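PT26-6P (Thermococcus sp., PDB 2WB7) is of unknown function but is encoded by an extrachromosomal mobile element of Euryarchaea and combines two immunoglobulin-like domains with a helical domain. Local coordinates at residues Ala66-Ile71 with Gly293-Ala298; Val125-Ala130 with Val363-Gly368. All coordinates share one frame; numbering follows the deposited sequence.

Contact 1 (Ala66-Ile71 with Gly293-Ala298)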
ATOM      1  N   ALA A  66      -7.268  -9.137  -7.512  1.00 36.92           N
ATOM      2  CA  ALA A  66      -8.166 -10.187  -7.916  1.00 37.23           C
ATOM      3  C   ALA A  66      -9.028 -10.468  -6.689  1.00 37.60           C
ATOM      4  O   ALA A  66      -8.612 -10.188  -5.569  1.00 37.95           O
ATOM      5  CB  ALA A  66      -7.371 -11.408  -8.319  1.00 36.79           C
ATOM      6  N   PHE A  67     -10.228 -10.994  -6.876  1.00 37.99           N
ATOM      7  CA  PHE A  67     -11.122 -11.141  -5.732  1.00 38.41           C
ATOM      8  C   PHE A  67     -12.041 -12.319  -5.912  1.00 38.61           C
ATOM      9  O   PHE A  67     -12.376 -12.676  -7.037  1.00 38.79           O
ATOM     10  CB  PHE A  67     -11.938  -9.866  -5.537  1.00 38.36           C
ATOM     11  CG  PHE A  67     -12.621  -9.401  -6.779  1.00 38.09           C
ATOM     12  CD1 PHE A  67     -13.878  -9.871  -7.115  1.00 39.20           C
ATOM     13  CD2 PHE A  67     -12.003  -8.505  -7.623  1.00 38.32           C
ATOM     14  CE1 PHE A  67     -14.510  -9.439  -8.275  1.00 38.50           C
ATOM     15  CE2 PHE A  67     -12.622  -8.069  -8.780  1.00 38.34           C
ATOM     16  CZ  PHE A  67     -13.876  -8.538  -9.109  1.00 38.61           C
ATOM     17  N   PRO A  68     -12.465 -12.924  -4.798  1.00 38.92           N
ATOM     18  CA  PRO A  68     -13.312 -14.089  -4.924  1.00 39.07           C
ATOM     19  C   PRO A  68     -14.709 -13.640  -5.298  1.00 39.37           C
ATOM     20  O   PRO A  68     -15.203 -12.641  -4.776  1.00 39.25           O
ATOM     21  CB  PRO A  68     -13.302 -14.691  -3.509  1.00 38.94           C
ATOM     22  CG  PRO A  68     -12.830 -13.611  -2.590  1.00 38.95           C
ATOM     23  CD  PRO A  68     -12.451 -12.399  -3.423  1.00 38.91           C
ATOM     24  N   VAL A  69     -15.333 -14.367  -6.210  1.00 40.03           N
ATOM     25  CA  VAL A  69     -16.714 -14.116  -6.556  1.00 40.74           C
ATOM     26  C   VAL A  69     -17.500 -15.364  -6.251  1.00 41.31           C
ATOM     27  O   VAL A  69     -17.121 -16.458  -6.671  1.00 41.38           O
ATOM     28  CB  VAL A  69     -16.892 -13.788  -8.048  1.00 40.73           C
ATOM     29  CG1 VAL A  69     -18.380 -13.760  -8.409  1.00 40.58           C
ATOM     30  CG2 VAL A  69     -16.235 -12.472  -8.383  1.00 40.55           C
ATOM     31  N   GLN A  70     -18.586 -15.198  -5.507  1.00 42.16           N
ATOM     32  CA  GLN A  70     -19.509 -16.291  -5.254  1.00 42.99           C
ATOM     33  C   GLN A  70     -20.781 -16.137  -6.078  1.00 43.70           C
ATOM     34  O   GLN A  70     -21.368 -15.053  -6.165  1.00 43.25           O
ATOM     35  CB  GLN A  70     -19.844 -16.383  -3.770  1.00 43.02           C
ATOM     36  CG  GLN A  70     -18.997 -17.391  -3.038  1.00 43.97           C
ATOM     37  CD  GLN A  70     -19.224 -17.363  -1.545  1.00 44.16           C
ATOM     38  OE1 GLN A  70     -18.813 -16.426  -0.871  1.00 44.90           O
ATOM     39  NE2 GLN A  70     -19.866 -18.399  -1.019  1.00 44.78           N
ATOM     40  N   ILE A  71     -21.182 -17.236  -6.702  1.00 44.95           N
ATOM     41  CA  ILE A  71     -22.443 -17.310  -7.434  1.00 46.04           C
ATOM     42  C   ILE A  71     -23.374 -18.325  -6.768  1.00 46.46           C
ATOM     43  O   ILE A  71     -23.032 -19.492  -6.619  1.00 45.95           O
ATOM     44  CB  ILE A  71     -22.212 -17.752  -8.877  1.00 45.98           C
ATOM     45  CG1 ILE A  71     -21.152 -16.867  -9.535  1.00 46.56           C
ATOM     46  CG2 ILE A  71     -23.519 -17.722  -9.648  1.00 46.26           C
ATOM     47  CD1 ILE A  71     -20.434 -17.549 -10.714  1.00 48.06           C
ATOM     48  N   GLY A 293      -6.459 -15.620   3.539  1.00 48.05           N
ATOM     49  CA  GLY A 293      -7.849 -16.008   3.292  1.00 46.69           C
ATOM     50  C   GLY A 293      -8.694 -14.850   2.810  1.00 45.79           C
ATOM     51  O   GLY A 293      -9.824 -14.660   3.251  1.00 46.06           O
ATOM     52  N   TYR A 294      -8.146 -14.066   1.897  1.00 44.67           N
ATOM     53  CA  TYR A 294      -8.920 -13.005   1.310  1.00 43.31           C
ATOM     54  C   TYR A 294      -9.777 -13.606   0.222  1.00 42.98           C
ATOM     55  O   TYR A 294     -10.784 -13.027  -0.164  1.00 43.12           O
ATOM     56  CB  TYR A 294      -8.012 -11.941   0.716  1.00 43.03           C
ATOM     57  CG  TYR A 294      -8.759 -10.920  -0.085  1.00 40.90           C
ATOM     58  CD1 TYR A 294      -9.582  -9.993   0.537  1.00 39.47           C
ATOM     59  CD2 TYR A 294      -8.657 -10.889  -1.469  1.00 38.85           C
ATOM     60  CE1 TYR A 294     -10.281  -9.055  -0.196  1.00 38.72           C
ATOM     61  CE2 TYR A 294      -9.354  -9.955  -2.212  1.00 38.10           C
ATOM     62  CZ  TYR A 294     -10.162  -9.042  -1.564  1.00 38.10           C
ATOM     63  OH  TYR A 294     -10.853  -8.104  -2.283  1.00 39.58           O
ATOM     64  N   PHE A 295      -9.373 -14.775  -0.260  1.00 42.42           N
ATOM     65  CA  PHE A 295     -10.089 -15.463  -1.333  1.00 42.11           C
ATOM     66  C   PHE A 295     -11.068 -16.509  -0.809  1.00 42.60           C
ATOM     67  O   PHE A 295     -11.780 -17.129  -1.587  1.00 42.46           O
ATOM     68  CB  PHE A 295      -9.106 -16.132  -2.284  1.00 41.73           C
ATOM     69  CG  PHE A 295      -8.229 -15.168  -3.037  1.00 40.63           C
ATOM     70  CD1 PHE A 295      -6.941 -14.878  -2.600  1.00 39.60           C
ATOM     71  CD2 PHE A 295      -8.686 -14.560  -4.188  1.00 39.70           C
ATOM     72  CE1 PHE A 295      -6.133 -13.987  -3.294  1.00 39.17           C
ATOM     73  CE2 PHE A 295      -7.881 -13.673  -4.894  1.00 39.86           C
ATOM     74  CZ  PHE A 295      -6.604 -13.386  -4.444  1.00 39.27           C
ATOM     75  N   GLN A 296     -11.086 -16.716   0.508  1.00 43.41           N
ATOM     76  CA  GLN A 296     -12.090 -17.562   1.148  1.00 44.23           C
ATOM     77  C   GLN A 296     -13.442 -17.268   0.518  1.00 44.07           C
ATOM     78  O   GLN A 296     -13.787 -16.106   0.372  1.00 44.30           O
ATOM     79  CB  GLN A 296     -12.170 -17.218   2.639  1.00 44.60           C
ATOM     80  CG  GLN A 296     -11.107 -17.865   3.504  1.00 47.45           C
ATOM     81  CD  GLN A 296     -10.991 -19.350   3.205  1.00 51.40           C
ATOM     82  OE1 GLN A 296     -10.252 -19.764   2.302  1.00 52.45           O
ATOM     83  NE2 GLN A 296     -11.736 -20.164   3.953  1.00 52.83           N
ATOM     84  N   PRO A 297     -14.231 -18.302   0.163  1.00 44.00           N
ATOM     85  CA  PRO A 297     -14.050 -19.749   0.313  1.00 43.93           C
ATOM     86  C   PRO A 297     -13.138 -20.346  -0.748  1.00 44.21           C
ATOM     87  O   PRO A 297     -12.743 -21.503  -0.634  1.00 44.46           O
ATOM     88  CB  PRO A 297     -15.466 -20.311   0.138  1.00 43.91           C
ATOM     89  CG  PRO A 297     -16.355 -19.159  -0.185  1.00 43.47           C
ATOM     90  CD  PRO A 297     -15.522 -17.970  -0.460  1.00 43.83           C
ATOM     91  N   ALA A 298     -12.819 -19.588  -1.789  1.00 44.31           N
ATOM     92  CA  ALA A 298     -11.817 -20.052  -2.745  1.00 44.28           C
ATOM     93  C   ALA A 298     -10.470 -20.168  -2.033  1.00 44.50           C
ATOM     94  O   ALA A 298     -10.265 -19.581  -0.948  1.00 44.09           O
ATOM     95  CB  ALA A 298     -11.718 -19.099  -3.940  1.00 43.98           C
TER

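Contact 2 (Val125-Ala130 with Val363-Gly368)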
ATOM      1  N   VAL A 125     -17.891 -20.966  -6.578  1.00 44.46           N
ATOM      2  CA  VAL A 125     -16.871 -19.994  -6.194  1.00 44.41           C
ATOM      3  C   VAL A 125     -15.813 -19.826  -7.272  1.00 44.15           C
ATOM      4  O   VAL A 125     -15.292 -20.808  -7.816  1.00 44.04           O
ATOM      5  CB  VAL A 125     -16.216 -20.337  -4.841  1.00 44.44           C
ATOM      6  CG1 VAL A 125     -15.138 -19.358  -4.528  1.00 44.56           C
ATOM      7  CG2 VAL A 125     -17.267 -20.303  -3.736  1.00 45.73           C
ATOM      8  N   THR A 126     -15.512 -18.573  -7.588  1.00 43.82           N
ATOM      9  CA  THR A 126     -14.475 -18.271  -8.554  1.00 43.77           C
ATOM     10  C   THR A 126     -13.664 -17.027  -8.157  1.00 43.75           C
ATOM     11  O   THR A 126     -13.944 -16.370  -7.153  1.00 43.85           O
ATOM     12  CB  THR A 126     -15.056 -18.139  -9.985  1.00 43.56           C
ATOM     13  OG1 THR A 126     -13.996 -18.269 -10.940  1.00 44.31           O
ATOM     14  CG2 THR A 126     -15.733 -16.805 -10.173  1.00 43.11           C
ATOM     15  N   VAL A 127     -12.630 -16.729  -8.931  1.00 43.91           N
ATOM     16  CA  VAL A 127     -11.797 -15.569  -8.682  1.00 43.69           C
ATOM     17  C   VAL A 127     -11.868 -14.691  -9.903  1.00 43.66           C
ATOM     18  O   VAL A 127     -11.807 -15.188 -11.018  1.00 43.55           O
ATOM     19  CB  VAL A 127     -10.339 -15.976  -8.483  1.00 43.67           C
ATOM     20  CG1 VAL A 127      -9.511 -14.776  -8.050  1.00 43.50           C
ATOM     21  CG2 VAL A 127     -10.239 -17.109  -7.467  1.00 43.13           C
HETATM   22  N   MSE A 128     -12.006 -13.389  -9.702  1.00 43.97           N
HETATM   23  CA  MSE A 128     -12.081 -12.461 -10.834  1.00 44.48           C
HETATM   24  C   MSE A 128     -11.122 -11.258 -10.702  1.00 44.61           C
HETATM   25  O   MSE A 128     -10.411 -11.098  -9.702  1.00 44.87           O
HETATM   26  CB  MSE A 128     -13.522 -11.980 -11.039  1.00 44.42           C
HETATM   27  CG  MSE A 128     -14.504 -13.097 -11.440  1.00 45.66           C
HETATM   28 SE   MSE A 128     -14.454 -13.667 -13.340  1.00 47.31          SE
HETATM   29  CE  MSE A 128     -14.501 -15.578 -13.036  1.00 46.53           C
ATOM     30  N   LYS A 129     -11.112 -10.412 -11.723  1.00 44.41           N
ATOM     31  CA  LYS A 129     -10.260  -9.238 -11.723  1.00 43.76           C
ATOM     32  C   LYS A 129     -10.667  -8.246 -12.816  1.00 43.88           C
ATOM     33  O   LYS A 129     -10.926  -8.633 -13.962  1.00 43.87           O
ATOM     34  CB  LYS A 129      -8.811  -9.672 -11.906  1.00 43.49           C
ATOM     35  CG  LYS A 129      -7.809  -8.542 -11.792  1.00 42.86           C
ATOM     36  CD  LYS A 129      -6.421  -8.962 -12.268  1.00 41.69           C
ATOM     37  CE  LYS A 129      -5.480  -7.766 -12.243  1.00 41.28           C
ATOM     38  NZ  LYS A 129      -4.257  -7.998 -13.042  1.00 40.03           N
ATOM     39  N   ALA A 130     -10.725  -6.968 -12.455  1.00 43.85           N
ATOM     40  CA  ALA A 130     -11.032  -5.907 -13.407  1.00 44.14           C
ATOM     41  C   ALA A 130      -9.932  -5.717 -14.460  1.00 44.52           C
ATOM     42  O   ALA A 130      -8.871  -6.350 -14.384  1.00 44.79           O
ATOM     43  CB  ALA A 130     -11.271  -4.611 -12.663  1.00 44.02           C
ATOM     44  N   VAL A 363      -2.310 -15.688  -9.413  1.00 42.63           N
ATOM     45  CA  VAL A 363      -3.305 -16.397  -8.645  1.00 43.40           C
ATOM     46  C   VAL A 363      -3.791 -17.510  -9.549  1.00 44.14           C
ATOM     47  O   VAL A 363      -4.310 -17.239 -10.638  1.00 44.10           O
ATOM     48  CB  VAL A 363      -4.473 -15.480  -8.330  1.00 43.29           C
ATOM     49  CG1 VAL A 363      -5.581 -16.255  -7.647  1.00 43.26           C
ATOM     50  CG2 VAL A 363      -3.994 -14.299  -7.485  1.00 43.16           C
ATOM     51  N   GLU A 364      -3.597 -18.759  -9.130  1.00 45.03           N
ATOM     52  CA  GLU A 364      -4.063 -19.886  -9.934  1.00 46.02           C
ATOM     53  C   GLU A 364      -5.433 -20.371  -9.494  1.00 45.96           C
ATOM     54  O   GLU A 364      -5.587 -20.987  -8.434  1.00 46.03           O
ATOM     55  CB  GLU A 364      -3.092 -21.061  -9.925  1.00 46.42           C
ATOM     56  CG  GLU A 364      -3.315 -21.911 -11.161  1.00 49.58           C
ATOM     57  CD  GLU A 364      -3.269 -23.418 -10.919  1.00 53.72           C
ATOM     58  OE1 GLU A 364      -2.590 -23.891  -9.972  1.00 54.38           O
ATOM     59  OE2 GLU A 364      -3.915 -24.132 -11.722  1.00 55.25           O
ATOM     60  N   ARG A 365      -6.423 -20.078 -10.329  1.00 45.86           N
ATOM     61  CA  ARG A 365      -7.805 -20.435 -10.083  1.00 45.77           C
ATOM     62  C   ARG A 365      -8.006 -21.943 -10.215  1.00 46.22           C
ATOM     63  O   ARG A 365      -7.315 -22.611 -10.988  1.00 46.07           O
ATOM     64  CB  ARG A 365      -8.675 -19.710 -11.095  1.00 45.38           C
ATOM     65  CG  ARG A 365     -10.050 -19.409 -10.631  1.00 44.69           C
ATOM     66  CD  ARG A 365     -10.623 -18.306 -11.490  1.00 42.49           C
ATOM     67  NE  ARG A 365     -10.529 -18.649 -12.903  1.00 40.67           N
ATOM     68  CZ  ARG A 365     -11.128 -17.972 -13.878  1.00 39.48           C
ATOM     69  NH1 ARG A 365     -11.854 -16.901 -13.603  1.00 38.98           N
ATOM     70  NH2 ARG A 365     -11.000 -18.364 -15.132  1.00 39.22           N
ATOM     71  N   ASP A 366      -8.957 -22.480  -9.457  1.00 46.90           N
ATOM     72  CA  ASP A 366      -9.181 -23.930  -9.433  1.00 47.54           C
ATOM     73  C   ASP A 366      -9.356 -24.525 -10.830  1.00 47.34           C
ATOM     74  O   ASP A 366      -9.066 -25.689 -11.030  1.00 48.01           O
ATOM     75  CB  ASP A 366     -10.384 -24.285  -8.560  1.00 47.88           C
ATOM     76  CG  ASP A 366     -11.646 -23.551  -8.989  1.00 49.94           C
ATOM     77  OD1 ASP A 366     -11.550 -22.666  -9.881  1.00 52.18           O
ATOM     78  OD2 ASP A 366     -12.730 -23.859  -8.436  1.00 50.92           O
ATOM     79  N   ASP A 367      -9.820 -23.735 -11.795  1.00 46.97           N
ATOM     80  CA  ASP A 367      -9.944 -24.219 -13.176  1.00 46.42           C
ATOM     81  C   ASP A 367      -8.627 -24.200 -13.959  1.00 46.10           C
ATOM     82  O   ASP A 367      -8.605 -24.476 -15.157  1.00 45.96           O
ATOM     83  CB  ASP A 367     -10.998 -23.417 -13.945  1.00 46.41           C
ATOM     84  CG  ASP A 367     -10.552 -21.993 -14.240  1.00 46.66           C
ATOM     85  OD1 ASP A 367      -9.639 -21.486 -13.544  1.00 47.26           O
ATOM     86  OD2 ASP A 367     -11.125 -21.369 -15.159  1.00 45.65           O
ATOM     87  N   GLY A 368      -7.526 -23.874 -13.293  1.00 45.78           N
ATOM     88  CA  GLY A 368      -6.221 -23.913 -13.961  1.00 45.21           C
ATOM     89  C   GLY A 368      -5.817 -22.626 -14.665  1.00 44.70           C
ATOM     90  O   GLY A 368      -4.645 -22.418 -14.974  1.00 45.17           O
TER
HETATM   91  O   HOH W   1     -13.527 -21.102 -10.279  1.00 29.07           O

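Contact 1 (Ala66-Ile71 with Gly293-Ala298)
The seam between the two immunoglobulin-like regions runs here, where Pro68 and Gln70 of strand 66-75 point at the loop 293-298 that links strands 281-290 and 301-314, and Ala66 meets it mainly through its carbonyl. No hydrogen bond spans the two segments; the fit is one of rings and carbonyls. Pro68 is the centre, its CA 5.0 Å from that of Phe295. Its ring lies along the loop backbone, CG 3.2 Å from Tyr294 O and CB 3.5 Å from Phe295 O, while CD turns to the ring of Tyr294; the two side chains cross at about a right angle. The two aromatic side chains set off differently: Tyr294 has CG anti to the backbone N (chi1 171°), Phe295 has it anti to the carbonyl carbon (chi1 -65°), and both rings thereby converge on the carbonyl of Ala66. Ala66 O sits in plane at the edge of the tyrosine, 3.4 Å from Tyr294 CE2, and reaches the phenylalanine obliquely at CE2. Within the loop, Tyr294 CD2 stands 4.3 Å above the centre of one face of the Phe295 ring; the tyrosine hydroxyl also makes a weak hydrogen bond to Leu60 O. Farther along, Gln70 and Pro297, which follows a cis peptide, come from opposite directions, and the amide carbon Gln70 CD rests 3.6 Å from Pro297 CG. With an alanine here in place of the glutamine, Pro297 would probably lose its cover from the strand, opening a gap beside Phe39, which touches both residues. Phe39 and Pro58, from strands 39-44 and 52-62, also touch Pro68. A proline- and aromatic-rich loop laid against a strand is consistent with a largely apolar interface between two immunoglobulin-like regions.

Contact 2 (Val125-Ala130 with Val363-Gly368)
Arg365, at the start of a type I turn that ends at Gly368, lies along Val127 of strand 120-129, and this is the closely packed half of the contact. The two side chains run antiparallel alongside each other, with Arg365 CD 3.8 Å from Val127 CB and CG against CG2. A bend at chi3 (54°) then swings the guanidinium round to the strand backbone: NH1 donates to Val127 O at 3.1 Å, almost straight in line with the carbonyl (C=O...N 170°) and in the guanidinium plane. The same NH1 also bonds to Trp103 O, and NH2 weakly to Thr104 O. From the turn itself, Asp367 OD1 receives NE at 3.0 Å, met from above the carboxylate plane, while OD2 completes the salt bridge through a weak, bent bond from NH2. Backbone carbonyls and a carboxylate thus fix the rotation of a buried cation and probably offset its charge. Next to the arginine chain, Val127 CG1 and Val363 CG1 meet more distantly, at 4.2 Å. On the solvent side the exposed Asp366 reaches the strand through water: the molecule donates to Val125 O and Asp366 OD1 and accepts from Thr126 OG1 at 2.9 Å. Strand 120-129 here has strand 66-75 as its sheet neighbour, Arg105 of strand 104-108 touches Thr126, Met128 and Arg365, and strand 370-379 lies beyond Val363.

In the fold
After helix 21-34 and strands 39-44 and 52-62 the chain lays down strand 66-75, passes through strands 85-96 to 104-108 of a second sheet and returns as strand 120-129, antiparallel beside 66-75. Helices 135-144 and 149-157 follow, then the remaining strands of that second sheet, before the eight-stranded sheet. There 293-298 meets 66-71, closing the loop of contact 1, and later 363-368 reaches 125-130, closing that of contact 2. The segments alternate, so the loops cross. Their centres lie about 8 Å apart, joined by probable backbone hydrogen bonds of Val69 with Thr126 and Phe67 with Met128. Together they tie neighbouring strands to the loop after strand 281-290 and to the end of strand 350-364 with its following turn.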